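Local coordinates for nuclear fusion protein BIK1 (Saccharomyces cerevisiae, PDB 6FC6) that binds microtubules and kinesin and is required for nuclear fusion and mitotic nuclear segregation, this piece being its CAP-Gly domain bound to a Bim1 peptide, at residues A[59-63]-A[64-68]. Residues are numbered along the deposited sequence; the frame is centred on the assembly and turned at random.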
ATOM      1  N   PHE A  59       7.051   4.555   3.098  1.00 18.79           N
ATOM      2  CA  PHE A  59       7.680   4.042   1.899  1.00 20.18           C
ATOM      3  C   PHE A  59       7.968   5.157   0.894  1.00 19.61           C
ATOM      4  O   PHE A  59       7.560   6.272   1.054  1.00 21.27           O
ATOM      5  CB  PHE A  59       6.788   2.997   1.232  1.00 18.22           C
ATOM      6  CG  PHE A  59       5.400   3.520   0.863  1.00 18.28           C
ATOM      7  CD1 PHE A  59       4.370   3.466   1.772  1.00 17.77           C
ATOM      8  CD2 PHE A  59       5.119   3.855  -0.411  1.00 20.50           C
ATOM      9  CE1 PHE A  59       3.106   3.844   1.452  1.00 20.48           C
ATOM     10  CE2 PHE A  59       3.841   4.253  -0.767  1.00 19.52           C
ATOM     11  CZ  PHE A  59       2.818   4.255   0.163  1.00 19.36           C
ATOM     12  N   GLN A  60       8.614   4.775  -0.163  1.00 19.92           N
ATOM     13  CA  GLN A  60       9.000   5.694  -1.211  1.00 26.25           C
ATOM     14  C   GLN A  60       7.994   5.632  -2.393  1.00 22.26           C
ATOM     15  O   GLN A  60       7.583   4.544  -2.815  1.00 20.95           O
ATOM     16  CB  GLN A  60      10.375   5.284  -1.738  1.00 28.50           C
ATOM     17  CG  GLN A  60      10.947   6.275  -2.719  1.00 34.55           C
ATOM     18  CD  GLN A  60      12.368   5.948  -3.064  1.00 42.89           C
ATOM     19  OE1 GLN A  60      12.821   4.822  -2.906  1.00 45.24           O
ATOM     20  NE2 GLN A  60      13.102   6.952  -3.510  1.00 53.93           N
ATOM     21  N   THR A  61       7.656   6.799  -2.905  1.00 21.68           N
ATOM     22  CA  THR A  61       6.772   6.842  -4.101  1.00 22.53           C
ATOM     23  C   THR A  61       7.553   7.524  -5.247  1.00 21.27           C
ATOM     24  O   THR A  61       8.417   8.391  -5.005  1.00 20.06           O
ATOM     25  CB  THR A  61       5.469   7.604  -3.842  1.00 19.70           C
ATOM     26  OG1 THR A  61       5.784   8.973  -3.606  1.00 21.77           O
ATOM     27  CG2 THR A  61       4.762   7.052  -2.695  1.00 21.33           C
ATOM     28  N   GLU A  62       7.198   7.166  -6.447  1.00 19.93           N
ATOM     29  CA  GLU A  62       7.783   7.752  -7.641  1.00 23.04           C
ATOM     30  C   GLU A  62       7.377   9.221  -7.817  1.00 21.82           C
ATOM     31  O   GLU A  62       8.182  10.039  -8.206  1.00 21.91           O
ATOM     32  CB  GLU A  62       7.320   6.918  -8.846  1.00 29.66           C
ATOM     33  CG  GLU A  62       8.224   7.013 -10.076  1.00 46.97           C
ATOM     34  CD  GLU A  62       9.685   6.584  -9.733  1.00 48.86           C
ATOM     35  OE1 GLU A  62       9.850   5.656  -8.904  1.00 54.06           O
ATOM     36  OE2 GLU A  62      10.652   7.231 -10.185  1.00 62.76           O
ATOM     37  N   TYR A  63       6.135   9.533  -7.504  1.00 19.08           N
ATOM     38  CA  TYR A  63       5.556  10.855  -7.641  1.00 20.12           C
ATOM     39  C   TYR A  63       4.893  11.373  -6.373  1.00 19.53           C
ATOM     40  O   TYR A  63       4.626  10.593  -5.475  1.00 20.03           O
ATOM     41  CB  TYR A  63       4.538  10.897  -8.822  1.00 19.89           C
ATOM     42  CG  TYR A  63       5.141  10.341 -10.110  1.00 20.80           C
ATOM     43  CD1 TYR A  63       6.138  11.059 -10.795  1.00 21.36           C
ATOM     44  CD2 TYR A  63       4.756   9.098 -10.580  1.00 22.54           C
ATOM     45  CE1 TYR A  63       6.684  10.585 -11.970  1.00 22.89           C
ATOM     46  CE2 TYR A  63       5.303   8.556 -11.760  1.00 22.76           C
ATOM     47  CZ  TYR A  63       6.278   9.300 -12.424  1.00 24.43           C
ATOM     48  OH  TYR A  63       6.825   8.796 -13.525  1.00 31.90           O
ATOM     49  N   PRO A  64       4.677  12.687  -6.284  1.00 20.58           N
ATOM     50  CA  PRO A  64       4.236  13.275  -4.995  1.00 20.21           C
ATOM     51  C   PRO A  64       2.919  12.805  -4.484  1.00 20.17           C
ATOM     52  O   PRO A  64       2.726  12.822  -3.283  1.00 19.70           O
ATOM     53  CB  PRO A  64       4.188  14.795  -5.258  1.00 21.63           C
ATOM     54  CG  PRO A  64       5.164  15.001  -6.418  1.00 22.78           C
ATOM     55  CD  PRO A  64       4.943  13.751  -7.288  1.00 20.59           C
ATOM     56  N   GLN A  65       2.026  12.360  -5.362  1.00 20.22           N
ATOM     57  CA  GLN A  65       0.765  11.787  -4.952  1.00 21.22           C
ATOM     58  C   GLN A  65       0.490  10.414  -5.461  1.00 20.37           C
ATOM     59  O   GLN A  65      -0.693  10.044  -5.637  1.00 20.45           O
ATOM     60  CB  GLN A  65      -0.418  12.761  -5.281  1.00 24.07           C
ATOM     61  CG  GLN A  65      -0.497  13.953  -4.290  1.00 30.91           C
ATOM     62  CD  GLN A  65       0.364  15.148  -4.697  1.00 41.44           C
ATOM     63  OE1 GLN A  65       1.054  15.801  -3.868  1.00 45.96           O
ATOM     64  NE2 GLN A  65       0.316  15.475  -5.975  1.00 46.05           N
ATOM     65  N   SER A  66       1.521   9.607  -5.708  1.00 18.03           N
ATOM     66  CA  SER A  66       1.278   8.274  -6.203  1.00 18.47           C
ATOM     67  C   SER A  66       1.143   7.234  -5.114  1.00 19.70           C
ATOM     68  O   SER A  66       0.877   6.068  -5.403  1.00 19.66           O
ATOM     69  CB  SER A  66       2.360   7.834  -7.207  1.00 20.90           C
ATOM     70  OG  SER A  66       3.626   7.726  -6.605  1.00 20.29           O
ATOM     71  N   GLY A  67       1.339   7.639  -3.873  1.00 18.01           N
ATOM     72  CA  GLY A  67       1.239   6.673  -2.785  1.00 18.46           C
ATOM     73  C   GLY A  67      -0.155   6.617  -2.209  1.00 18.29           C
ATOM     74  O   GLY A  67      -0.882   7.625  -2.224  1.00 17.93           O
ATOM     75  N   LEU A  68      -0.551   5.426  -1.754  1.00 17.78           N
ATOM     76  CA  LEU A  68      -1.884   5.255  -1.127  1.00 17.09           C
ATOM     77  C   LEU A  68      -1.856   4.151  -0.051  1.00 18.17           C
ATOM     78  O   LEU A  68      -1.200   3.112  -0.248  1.00 19.16           O
ATOM     79  CB  LEU A  68      -2.871   4.856  -2.200  1.00 18.68           C
ATOM     80  CG  LEU A  68      -4.342   4.774  -1.809  1.00 22.06           C
ATOM     81  CD1 LEU A  68      -4.871   6.203  -1.526  1.00 25.84           C
ATOM     82  CD2 LEU A  68      -5.136   4.106  -2.914  1.00 22.86           C
TER
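Thr61 lays its methyl over the backbone of Gly67, CG2 coming within 3.5 Å of the Gly67 CA, while its CB sits 3.3 Å from Ser66 OG. Chi1 of 66° sets OG1 between the backbone N and the carbonyl carbon, facing Tyr63 O, and puts CG2 anti to the carbonyl carbon, against Gly67, where the lack of a side chain lets the methyl come close. The bond from Thr61 OG1 to Tyr63 O is short at 2.7 Å. On the opposite face of the same carbonyl stands Ser66 N, 3.3 Å from Tyr63 O and well above the carbonyl plane, in the closing bond of a type I beta turn from Tyr63 to Ser66. Ser66 answers with its side chain: OG also lies between its own backbone N and carbonyl carbon (chi1 65°), which brings it to Tyr63 N, from which it accepts at 3.2 Å. The buried Ser66 hydroxyl also bonds to Asp41, whose carboxylate takes the Glu62 N-H as well. With an alanine at Thr61, the Tyr63 carbonyl would probably lose this hydroxyl donor and Gly67 its methyl cover. At the start of the stretch, the Phe59 ring meets the chain at its edge, CZ lying 4.0 Å from Leu68 N, and it also rests on Lys25 and Tyr26 of strand 20-28. The turn lies in the CAP-Gly loop between strands 56-57 and 67-71 and leads into the latter, which pairs antiparallel with strand 37-41 at the edge of the four-stranded sheet, with Leu68 packing on the bound Bim1 peptide.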